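PDB 6HP2: putative polyketide synthase from Brevibacillus brevis, which carries an O-methyltransferase domain, the part described here, which binds S-adenosyl-L-homocysteine within a trans-AT polyketide synthase probably involved in bacillaene biosynthesis. Local coordinates for residues 123-128 with 153-158; 199-204 with 282-287; 239-244 with 286-291. All coordinates share one frame; numbering follows the deposited sequence.

Interaction 1 (123-128 with 153-158); sequences HGFTIT and KDSSKD. With SAH (S-adenosyl-L-homocysteine), chain B.
Phe-125 lays one face of its ring against the Lys-153 side chain. The touching atom is Lys-153 CB, 3.7 Å from the centroid of the Phe-125 ring, which makes a CH-pi contact. CB sits toward the rim of the ring, nearest CD2 and CE2. The carbonyl O of Asp-158 meets the same ring at its edge, 3.5 Å from Phe-125 CE2. Ser-155 OG lies against Phe-125 CB and is hydrogen-bonded to the carbonyl of Phe-102. The backbones are joined by one weak bond, from Lys-153 N to Thr-126 O.

Beyond the ring, the two segments share the adenosine of S-adenosyl-L-homocysteine. Ser-155 N gives a nearly straight bond, 174° at the hydrogen, to adenine N1 at 2.9 Å. Adenine N6 donates to Asp-154 OD1 at 3.0 Å. Asp-154 holds CG anti to the backbone N (chi1 175°). Ser-156 N on Asp-154 OD1 closes an Asx turn, and Ser-156 OG donates to the same oxygen from the same face. Asp-158 OD2 takes the N-H of Asp-154 on its anti lone pair, which holds the two ends of the loop 154-158 together. Ile-127 lies beside Asp-154, with its CD1 3.7 Å from Asp-154 CB, and its CB and CG2 rest on the purine. Thr-128 OG1 is hydrogen-bonded to ribose O2' at 3.0 Å.

This is the adenosine end of a Rossmann-like methyltransferase pocket, at the C-terminal end of strand 121-126. The bonds to N1 and N6 read the Watson-Crick edge of adenine, which is consistent with recognition of this base by one backbone N-H and one carboxylate.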
loop_
_atom_site.group_PDB
_atom_site.type_symbol
_atom_site.label_atom_id
_atom_site.label_comp_id
_atom_site.label_asym_id
_atom_site.label_seq_id
_atom_site.Cartn_x
_atom_site.Cartn_y
_atom_site.Cartn_z
ATOM N N HIS A 123 -15.319 -3.327 -1.856
ATOM C CA HIS A 123 -15.346 -3.837 -0.496
ATOM C C HIS A 123 -14.022 -3.490 0.188
ATOM O O HIS A 123 -12.968 -3.565 -0.443
ATOM C CB HIS A 123 -15.491 -5.356 -0.461
ATOM C CG HIS A 123 -16.854 -5.853 -0.781
ATOM N ND1 HIS A 123 -17.108 -7.191 -1.023
ATOM C CD2 HIS A 123 -18.043 -5.208 -0.872
ATOM C CE1 HIS A 123 -18.402 -7.343 -1.241
ATOM N NE2 HIS A 123 -18.989 -6.158 -1.153
ATOM N N GLY A 124 -14.093 -3.068 1.449
ATOM C CA GLY A 124 -12.913 -2.948 2.306
ATOM C C GLY A 124 -13.015 -3.762 3.583
ATOM O O GLY A 124 -14.098 -3.949 4.141
ATOM N N PHE A 125 -11.858 -4.281 4.026
ATOM C CA PHE A 125 -11.679 -4.891 5.326
ATOM C C PHE A 125 -10.705 -3.976 6.076
ATOM O O PHE A 125 -9.662 -3.583 5.519
ATOM C CB PHE A 125 -11.065 -6.284 5.278
ATOM C CG PHE A 125 -12.018 -7.424 5.117
ATOM C CD1 PHE A 125 -13.263 -7.270 4.547
ATOM C CD2 PHE A 125 -11.662 -8.684 5.605
ATOM C CE1 PHE A 125 -14.089 -8.295 4.433
ATOM C CE2 PHE A 125 -12.512 -9.743 5.471
ATOM C CZ PHE A 125 -13.737 -9.538 4.894
ATOM N N THR A 126 -11.035 -3.654 7.333
ATOM C CA THR A 126 -10.060 -3.095 8.246
ATOM C C THR A 126 -10.273 -3.683 9.622
ATOM O O THR A 126 -11.409 -3.843 10.073
ATOM C CB THR A 126 -10.111 -1.581 8.334
ATOM O OG1 THR A 126 -9.133 -1.157 9.304
ATOM C CG2 THR A 126 -11.509 -1.053 8.685
ATOM N N ILE A 127 -9.173 -4.063 10.280
ATOM C CA ILE A 127 -9.294 -4.697 11.591
ATOM C C ILE A 127 -9.546 -3.703 12.703
ATOM O O ILE A 127 -9.877 -4.117 13.823
ATOM C CB ILE A 127 -8.027 -5.519 11.891
ATOM C CG1 ILE A 127 -8.313 -6.533 12.981
ATOM C CG2 ILE A 127 -6.853 -4.591 12.233
ATOM C CD1 ILE A 127 -7.344 -7.664 12.999
ATOM N N THR A 128 -9.430 -2.412 12.422
ATOM C CA THR A 128 -9.662 -1.342 13.400
ATOM C C THR A 128 -11.122 -0.902 13.328
ATOM O O THR A 128 -11.570 -0.333 12.325
ATOM C CB THR A 128 -8.723 -0.171 13.105
ATOM O OG1 THR A 128 -7.385 -0.665 12.893
ATOM C CG2 THR A 128 -8.742 0.850 14.236
ATOM N N LYS A 153 -13.096 -6.515 9.943
ATOM C CA LYS A 153 -12.767 -7.928 9.887
ATOM C C LYS A 153 -11.260 -8.082 9.704
ATOM O O LYS A 153 -10.566 -7.152 9.278
ATOM C CB LYS A 153 -13.460 -8.642 8.705
ATOM C CG LYS A 153 -14.993 -8.785 8.836
ATOM C CD LYS A 153 -15.420 -9.536 10.051
ATOM C CE LYS A 153 -16.948 -9.579 10.166
ATOM N NZ LYS A 153 -17.392 -10.174 11.457
ATOM N N ASP A 154 -10.784 -9.287 9.975
ATOM C CA ASP A 154 -9.359 -9.645 9.958
ATOM C C ASP A 154 -9.089 -10.428 8.652
ATOM O O ASP A 154 -9.596 -11.528 8.450
ATOM C CB ASP A 154 -9.040 -10.461 11.205
ATOM C CG ASP A 154 -7.598 -10.983 11.232
ATOM O OD1 ASP A 154 -6.850 -10.944 10.226
ATOM O OD2 ASP A 154 -7.197 -11.449 12.308
ATOM N N SER A 155 -8.334 -9.816 7.744
ATOM C CA SER A 155 -8.125 -10.371 6.424
ATOM C C SER A 155 -7.291 -11.658 6.444
ATOM O O SER A 155 -7.195 -12.329 5.405
ATOM C CB SER A 155 -7.427 -9.349 5.555
ATOM O OG SER A 155 -8.153 -8.192 5.400
ATOM N N SER A 156 -6.700 -12.026 7.583
ATOM C CA SER A 156 -5.957 -13.273 7.727
ATOM C C SER A 156 -6.802 -14.384 8.300
ATOM O O SER A 156 -6.305 -15.504 8.458
ATOM C CB SER A 156 -4.696 -13.068 8.609
ATOM O OG SER A 156 -5.006 -12.869 9.969
ATOM N N LYS A 157 -8.064 -14.117 8.618
ATOM C CA LYS A 157 -8.897 -15.115 9.281
ATOM C C LYS A 157 -10.328 -15.147 8.738
ATOM O O LYS A 157 -10.913 -16.222 8.589
ATOM C CB LYS A 157 -8.980 -14.867 10.779
ATOM C CG LYS A 157 -7.639 -14.945 11.496
ATOM C CD LYS A 157 -7.791 -14.918 12.997
ATOM C CE LYS A 157 -6.426 -14.891 13.686
ATOM N NZ LYS A 157 -5.484 -15.952 13.208
ATOM N N ASP A 158 -10.911 -13.973 8.480
ATOM C CA ASP A 158 -12.275 -13.879 7.947
ATOM C C ASP A 158 -12.255 -13.933 6.420
ATOM O O ASP A 158 -11.629 -13.085 5.782
ATOM C CB ASP A 158 -12.919 -12.586 8.413
ATOM C CG ASP A 158 -13.024 -12.496 9.949
ATOM O OD1 ASP A 158 -13.607 -13.406 10.548
ATOM O OD2 ASP A 158 -12.483 -11.551 10.534
HETATM N N SAH B . -4.410 1.119 2.874
HETATM C CA SAH B . -4.752 2.268 3.706
HETATM C CB SAH B . -4.374 2.051 5.166
HETATM C CG SAH B . -2.972 1.524 5.416
HETATM S SD SAH B . -2.589 1.513 7.192
HETATM C C SAH B . -4.057 3.477 3.130
HETATM O O SAH B . -4.211 4.587 3.640
HETATM O OXT SAH B . -3.350 3.345 2.136
HETATM C "C5'" SAH B . -2.762 -0.266 7.464
HETATM C "C4'" SAH B . -4.214 -0.730 7.366
HETATM O "O4'" SAH B . -4.236 -2.173 7.445
HETATM C "C3'" SAH B . -5.051 -0.269 8.604
HETATM O "O3'" SAH B . -6.313 0.145 8.057
HETATM C "C2'" SAH B . -5.220 -1.503 9.488
HETATM O "O2'" SAH B . -6.397 -1.544 10.238
HETATM C "C1'" SAH B . -5.184 -2.609 8.409
HETATM N N9 SAH B . -4.855 -3.953 8.877
HETATM C C8 SAH B . -3.739 -4.370 9.545
HETATM N N7 SAH B . -3.910 -5.670 9.806
HETATM C C5 SAH B . -5.079 -6.086 9.263
HETATM C C6 SAH B . -5.749 -7.303 9.228
HETATM N N6 SAH B . -5.268 -8.437 9.735
HETATM N N1 SAH B . -6.939 -7.382 8.566
HETATM C C2 SAH B . -7.531 -6.255 8.026
HETATM N N3 SAH B . -6.875 -5.053 8.096
HETATM C C4 SAH B . -5.703 -4.970 8.739
#

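Interaction 2 (199-204 with 282-287); sequences IDYIAN and GWISYC
Tyr-201 holds CG anti to its carbonyl carbon (chi1 -74°), while Tyr-286 swings its own CG anti to the backbone N (chi1 -179°). These torsions bring the two rings together from adjacent antiparallel strands. They form an offset edge-to-face pair, with the edge of Tyr-286 turned to the face of Tyr-201. The centroids are 5.5 Å apart and the planes stand at 81°. Ile-284 CD1 touches Tyr-201 CE1 at 3.6 Å, and Ile-199 CG2 packs against the phenol end of Tyr-286. Both hydroxyls are bonded outside the pair, Tyr-201 OH to Gln-275 and Tyr-286 OH to Glu-171.

On the other face of the sheet, Ile-202 CD1 meets Cys-287 SG at 3.8 Å. Asp-200 and Cys-287 form one hydrogen-bonded pair of the strands, and Ile-202 and Ser-285 form the next. The bond from Cys-287 N to Asp-200 O is almost straight.

Just past the end of strand 194-203, Asn-204 continues the pairing. Its ND2 donates to Ser-285 OG at 2.9 Å, in the amide plane, and to Gly-282 O at 3.0 Å. Its backbone N reaches Trp-283 O, and a water joins Asn-204 OD1 to Ser-285 OG. Gly-282 is the C-prime residue of the Schellman motif that ends helix 263-281.

The contact joins strands 194-203 and 284-293, the fifth and seventh in chain order of the methyltransferase sheet. Its chemistry implies two kinds of hold: a largely apolar face of Ile-284 and two tyrosines, whose hydroxyls are bonded elsewhere, and an amide that fixes the chain between helix end and strand by using both of its N-H groups.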
loop_
_atom_site.group_PDB
_atom_site.type_symbol
_atom_site.label_atom_id
_atom_site.label_comp_id
_atom_site.label_asym_id
_atom_site.label_seq_id
_atom_site.Cartn_x
_atom_site.Cartn_y
_atom_site.Cartn_z
ATOM N N ILE A 199 1.472 -2.433 -1.904
ATOM C CA ILE A 199 2.587 -1.599 -1.507
ATOM C C ILE A 199 3.048 -2.211 -0.204
ATOM O O ILE A 199 2.290 -2.219 0.769
ATOM C CB ILE A 199 2.228 -0.116 -1.340
ATOM C CG1 ILE A 199 1.732 0.484 -2.669
ATOM C CG2 ILE A 199 3.442 0.673 -0.828
ATOM C CD1 ILE A 199 1.588 1.956 -2.673
ATOM N N ASP A 200 4.315 -2.660 -0.156
ATOM C CA ASP A 200 4.746 -3.483 0.966
ATOM C C ASP A 200 6.265 -3.495 1.051
ATOM O O ASP A 200 6.989 -3.002 0.165
ATOM C CB ASP A 200 4.196 -4.895 0.848
ATOM C CG ASP A 200 3.624 -5.414 2.139
ATOM O OD1 ASP A 200 4.233 -5.184 3.187
ATOM O OD2 ASP A 200 2.565 -6.107 2.076
ATOM N N TYR A 201 6.734 -4.036 2.160
ATOM C CA TYR A 201 8.169 -4.163 2.414
ATOM C C TYR A 201 8.769 -5.526 2.076
ATOM O O TYR A 201 8.149 -6.586 2.247
ATOM C CB TYR A 201 8.450 -3.850 3.874
ATOM C CG TYR A 201 8.366 -2.418 4.238
ATOM C CD1 TYR A 201 9.334 -1.517 3.791
ATOM C CD2 TYR A 201 7.345 -1.921 5.088
ATOM C CE1 TYR A 201 9.289 -0.205 4.169
ATOM C CE2 TYR A 201 7.337 -0.581 5.462
ATOM C CZ TYR A 201 8.275 0.270 4.976
ATOM O OH TYR A 201 8.286 1.633 5.327
ATOM N N ILE A 202 9.996 -5.479 1.593
ATOM C CA ILE A 202 10.838 -6.662 1.410
ATOM C C ILE A 202 12.066 -6.521 2.324
ATOM O O ILE A 202 12.730 -5.467 2.332
ATOM C CB ILE A 202 11.287 -6.804 -0.047
ATOM C CG1 ILE A 202 10.083 -6.900 -0.978
ATOM C CG2 ILE A 202 12.258 -7.981 -0.227
ATOM C CD1 ILE A 202 10.510 -6.811 -2.465
ATOM N N ALA A 203 12.410 -7.589 3.038
ATOM C CA ALA A 203 13.586 -7.557 3.892
ATOM C C ALA A 203 14.770 -8.048 3.055
ATOM O O ALA A 203 14.684 -9.099 2.411
ATOM C CB ALA A 203 13.375 -8.412 5.135
ATOM N N ASN A 204 15.865 -7.291 3.054
ATOM C CA ASN A 204 17.070 -7.630 2.285
ATOM C C ASN A 204 18.087 -8.411 3.086
ATOM O O ASN A 204 19.275 -8.406 2.767
ATOM C CB ASN A 204 17.674 -6.352 1.729
ATOM C CG ASN A 204 16.730 -5.682 0.784
ATOM O OD1 ASN A 204 16.150 -6.380 -0.090
ATOM N ND2 ASN A 204 16.439 -4.401 0.993
ATOM N N GLY A 282 19.355 0.085 4.310
ATOM C CA GLY A 282 19.127 -0.844 3.207
ATOM C C GLY A 282 18.590 -2.188 3.653
ATOM O O GLY A 282 18.471 -3.103 2.834
ATOM N N TRP A 283 18.179 -2.300 4.901
ATOM C CA TRP A 283 17.694 -3.565 5.427
ATOM C C TRP A 283 16.358 -3.954 4.841
ATOM O O TRP A 283 16.046 -5.158 4.792
ATOM C CB TRP A 283 17.550 -3.524 6.949
ATOM C CG TRP A 283 18.875 -3.343 7.629
ATOM C CD1 TRP A 283 20.111 -3.609 7.125
ATOM C CD2 TRP A 283 19.067 -2.790 8.923
ATOM N NE1 TRP A 283 21.086 -3.243 8.045
ATOM C CE2 TRP A 283 20.454 -2.761 9.170
ATOM C CE3 TRP A 283 18.181 -2.311 9.902
ATOM C CZ2 TRP A 283 21.005 -2.261 10.391
ATOM C CZ3 TRP A 283 18.723 -1.829 11.121
ATOM C CH2 TRP A 283 20.129 -1.805 11.339
ATOM N N ILE A 284 15.530 -2.966 4.496
ATOM C CA ILE A 284 14.250 -3.238 3.864
ATOM C C ILE A 284 14.110 -2.402 2.617
ATOM O O ILE A 284 14.800 -1.399 2.429
ATOM C CB ILE A 284 13.061 -2.967 4.795
ATOM C CG1 ILE A 284 13.078 -1.499 5.236
ATOM C CG2 ILE A 284 13.153 -3.909 5.991
ATOM C CD1 ILE A 284 11.981 -1.153 6.325
ATOM N N SER A 285 13.248 -2.886 1.735
ATOM C CA SER A 285 12.865 -2.192 0.522
ATOM C C SER A 285 11.360 -1.972 0.541
ATOM O O SER A 285 10.583 -2.908 0.807
ATOM C CB SER A 285 13.256 -2.980 -0.743
ATOM O OG SER A 285 14.648 -3.099 -0.837
ATOM N N TYR A 286 10.924 -0.758 0.180
ATOM C CA TYR A 286 9.525 -0.386 0.107
ATOM C C TYR A 286 9.184 -0.520 -1.360
ATOM O O TYR A 286 9.722 0.223 -2.179
ATOM C CB TYR A 286 9.413 1.069 0.496
ATOM C CG TYR A 286 8.032 1.649 0.506
ATOM C CD1 TYR A 286 7.422 2.108 -0.648
ATOM C CD2 TYR A 286 7.377 1.821 1.687
ATOM C CE1 TYR A 286 6.170 2.688 -0.597
ATOM C CE2 TYR A 286 6.133 2.353 1.751
ATOM C CZ TYR A 286 5.555 2.844 0.627
ATOM O OH TYR A 286 4.291 3.370 0.729
ATOM N N CYS A 287 8.303 -1.444 -1.720
ATOM C CA CYS A 287 8.030 -1.645 -3.132
ATOM C C CYS A 287 6.567 -1.729 -3.562
ATOM O O CYS A 287 5.688 -2.039 -2.760
ATOM C CB CYS A 287 8.702 -2.935 -3.593
ATOM S SG CYS A 287 10.483 -3.090 -3.334
HETATM O O HOH W 1 14.365 -5.983 -2.064
#

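Interaction 3 (239-244 with 286-291); sequences IDVSPQ and YCLFKL
The Tyr-286 ring receives Val-241 at a slant, neither squarely over a face nor at an edge, with Val-241 CB 4.0 Å from Tyr-286 CD1. Met-83 of helix 70-88 and Val-47 also touch the Tyr-286 side chain. The other flat group is the carboxylate of Asp-240. Ser-242 N approaches its OD1 from above the plane, 44° out of it, at 2.9 Å. This bond makes an Asx turn just where strand 233-240 gives way to helix 242-249. The Ser-242 hydroxyl adds a second bond to the same oxygen, on the syn lone pair. The carboxylate reaches this place because Asp-240 CG stands anti to the backbone N (chi1 -175°). Its other oxygen has a long, weak ion pair with Lys-313.

Ser-242 OG does a second job. It accepts the N-H of Tyr-286 at 3.1 Å, and so it links the turn to the neighbouring strand. Next to it, Val-241 N donates to Tyr-286 O at 3.0 Å. Further along, Ile-239 and Leu-288 form a hydrogen-bonded antiparallel pair, joined in both directions.

Ile-239 and Leu-288 lie on one face of the sheet, and Val-241, in the turn beyond the strand, packs against Leu-288. Leu-288 CG lies 3.8 Å from Val-241 CG2, and Leu-288 CD1 is 4.0 Å from Ile-239 CD1. Val-86 of helix 70-88 packs on both Ile-239 and Leu-288. Lys-290 comes close to Ile-239 through its aliphatic CE, while its NZ is hydrogen-bonded to the carbonyl of Val-86.

Here strand 233-240 pairs with strand 284-293 in the antiparallel part of the methyltransferase sheet. In chemical terms, the acceptor for Tyr-286 N is the Ser-242 hydroxyl, not a backbone carbonyl, and its bond to Asp-240 probably fixes its direction.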
loop_
_atom_site.group_PDB
_atom_site.type_symbol
_atom_site.label_atom_id
_atom_site.label_comp_id
_atom_site.label_asym_id
_atom_site.label_seq_id
_atom_site.Cartn_x
_atom_site.Cartn_y
_atom_site.Cartn_z
ATOM N N ILE A 239 8.323 -2.634 -8.397
ATOM C CA ILE A 239 8.955 -1.354 -8.503
ATOM C C ILE A 239 9.564 -0.960 -7.164
ATOM O O ILE A 239 8.874 -1.001 -6.161
ATOM C CB ILE A 239 7.912 -0.302 -8.898
ATOM C CG1 ILE A 239 7.366 -0.583 -10.302
ATOM C CG2 ILE A 239 8.513 1.079 -8.819
ATOM C CD1 ILE A 239 6.099 0.178 -10.625
ATOM N N ASP A 240 10.827 -0.543 -7.138
ATOM C CA ASP A 240 11.457 -0.193 -5.873
ATOM C C ASP A 240 11.400 1.322 -5.620
ATOM O O ASP A 240 11.933 2.098 -6.411
ATOM C CB ASP A 240 12.913 -0.656 -5.881
ATOM C CG ASP A 240 13.599 -0.443 -4.548
ATOM O OD1 ASP A 240 12.926 0.007 -3.600
ATOM O OD2 ASP A 240 14.809 -0.730 -4.449
ATOM N N VAL A 241 10.752 1.746 -4.534
ATOM C CA VAL A 241 10.651 3.164 -4.211
ATOM C C VAL A 241 11.475 3.555 -2.986
ATOM O O VAL A 241 11.350 4.675 -2.494
ATOM C CB VAL A 241 9.196 3.568 -3.921
ATOM C CG1 VAL A 241 8.978 5.029 -4.262
ATOM C CG2 VAL A 241 8.218 2.682 -4.678
ATOM N N SER A 242 12.321 2.649 -2.503
ATOM C CA SER A 242 13.108 2.905 -1.293
ATOM C C SER A 242 13.867 4.238 -1.258
ATOM O O SER A 242 13.788 4.954 -0.261
ATOM C CB SER A 242 14.067 1.743 -0.998
ATOM O OG SER A 242 13.419 0.496 -1.159
ATOM N N PRO A 243 14.599 4.584 -2.331
ATOM C CA PRO A 243 15.319 5.858 -2.211
ATOM C C PRO A 243 14.390 7.061 -2.070
ATOM O O PRO A 243 14.662 7.951 -1.268
ATOM C CB PRO A 243 16.117 5.948 -3.521
ATOM C CG PRO A 243 16.059 4.586 -4.130
ATOM C CD PRO A 243 14.770 3.989 -3.666
ATOM N N GLN A 244 13.315 7.089 -2.849
ATOM C CA GLN A 244 12.374 8.201 -2.796
ATOM C C GLN A 244 11.681 8.305 -1.439
ATOM O O GLN A 244 11.475 9.403 -0.927
ATOM C CB GLN A 244 11.346 8.098 -3.918
ATOM C CG GLN A 244 11.924 8.315 -5.307
ATOM C CD GLN A 244 12.887 7.219 -5.722
ATOM O OE1 GLN A 244 12.664 6.044 -5.441
ATOM N NE2 GLN A 244 13.962 7.601 -6.398
ATOM N N TYR A 286 10.924 -0.758 0.180
ATOM C CA TYR A 286 9.525 -0.386 0.107
ATOM C C TYR A 286 9.184 -0.520 -1.360
ATOM O O TYR A 286 9.722 0.223 -2.179
ATOM C CB TYR A 286 9.413 1.069 0.496
ATOM C CG TYR A 286 8.032 1.649 0.506
ATOM C CD1 TYR A 286 7.422 2.108 -0.648
ATOM C CD2 TYR A 286 7.377 1.821 1.687
ATOM C CE1 TYR A 286 6.170 2.688 -0.597
ATOM C CE2 TYR A 286 6.133 2.353 1.751
ATOM C CZ TYR A 286 5.555 2.844 0.627
ATOM O OH TYR A 286 4.291 3.370 0.729
ATOM N N CYS A 287 8.303 -1.444 -1.720
ATOM C CA CYS A 287 8.030 -1.645 -3.132
ATOM C C CYS A 287 6.567 -1.729 -3.562
ATOM O O CYS A 287 5.688 -2.039 -2.760
ATOM C CB CYS A 287 8.702 -2.935 -3.593
ATOM S SG CYS A 287 10.483 -3.090 -3.334
ATOM N N LEU A 288 6.321 -1.450 -4.844
ATOM C CA LEU A 288 4.988 -1.557 -5.405
ATOM C C LEU A 288 4.941 -2.914 -6.140
ATOM O O LEU A 288 5.756 -3.160 -7.027
ATOM C CB LEU A 288 4.683 -0.434 -6.396
ATOM C CG LEU A 288 5.178 0.977 -6.080
ATOM C CD1 LEU A 288 4.811 1.917 -7.218
ATOM C CD2 LEU A 288 4.590 1.470 -4.768
ATOM N N PHE A 289 4.007 -3.783 -5.770
ATOM C CA PHE A 289 3.856 -5.103 -6.379
ATOM C C PHE A 289 2.625 -5.145 -7.285
ATOM O O PHE A 289 1.531 -4.793 -6.837
ATOM C CB PHE A 289 3.636 -6.232 -5.360
ATOM C CG PHE A 289 4.723 -6.413 -4.345
ATOM C CD1 PHE A 289 5.001 -5.439 -3.425
ATOM C CD2 PHE A 289 5.349 -7.617 -4.234
ATOM C CE1 PHE A 289 5.950 -5.660 -2.438
ATOM C CE2 PHE A 289 6.340 -7.836 -3.271
ATOM C CZ PHE A 289 6.635 -6.851 -2.384
ATOM N N LYS A 290 2.788 -5.669 -8.499
ATOM C CA LYS A 290 1.654 -5.989 -9.385
ATOM C C LYS A 290 1.703 -7.489 -9.676
ATOM O O LYS A 290 2.636 -7.998 -10.343
ATOM C CB LYS A 290 1.694 -5.166 -10.657
ATOM C CG LYS A 290 2.052 -3.731 -10.370
ATOM C CD LYS A 290 1.755 -2.828 -11.607
ATOM C CE LYS A 290 2.051 -1.393 -11.241
ATOM N NZ LYS A 290 1.697 -0.451 -12.324
ATOM N N LEU A 291 0.698 -8.196 -9.164
ATOM C CA LEU A 291 0.680 -9.656 -9.226
ATOM C C LEU A 291 -0.488 -10.138 -10.090
ATOM O O LEU A 291 -1.577 -9.534 -10.093
ATOM C CB LEU A 291 0.532 -10.284 -7.819
ATOM C CG LEU A 291 1.374 -9.659 -6.698
ATOM C CD1 LEU A 291 0.989 -10.234 -5.340
ATOM C CD2 LEU A 291 2.847 -9.914 -6.952
#

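All three contacts reach one mixed sheet; in interaction 1 only segment 123-128 lies on a strand of it. That contact lies toward the edge formed by strand 148-152 and is only partly buried. Interactions 2 and 3 are buried and flank strand 284-293, with 194-203 on one side and 233-240 on the other. They share Tyr-286 and Cys-287, and Ile-199 packs on Leu-288 between them. Their centres are about 8 Å apart, and that of interaction 1 is about 23 Å from the first and 24 Å from the second. They rely on regular backbone pairing and apolar side chains, with polar groups at strand ends. Interaction 1 spends its polar groups on ligand and loop.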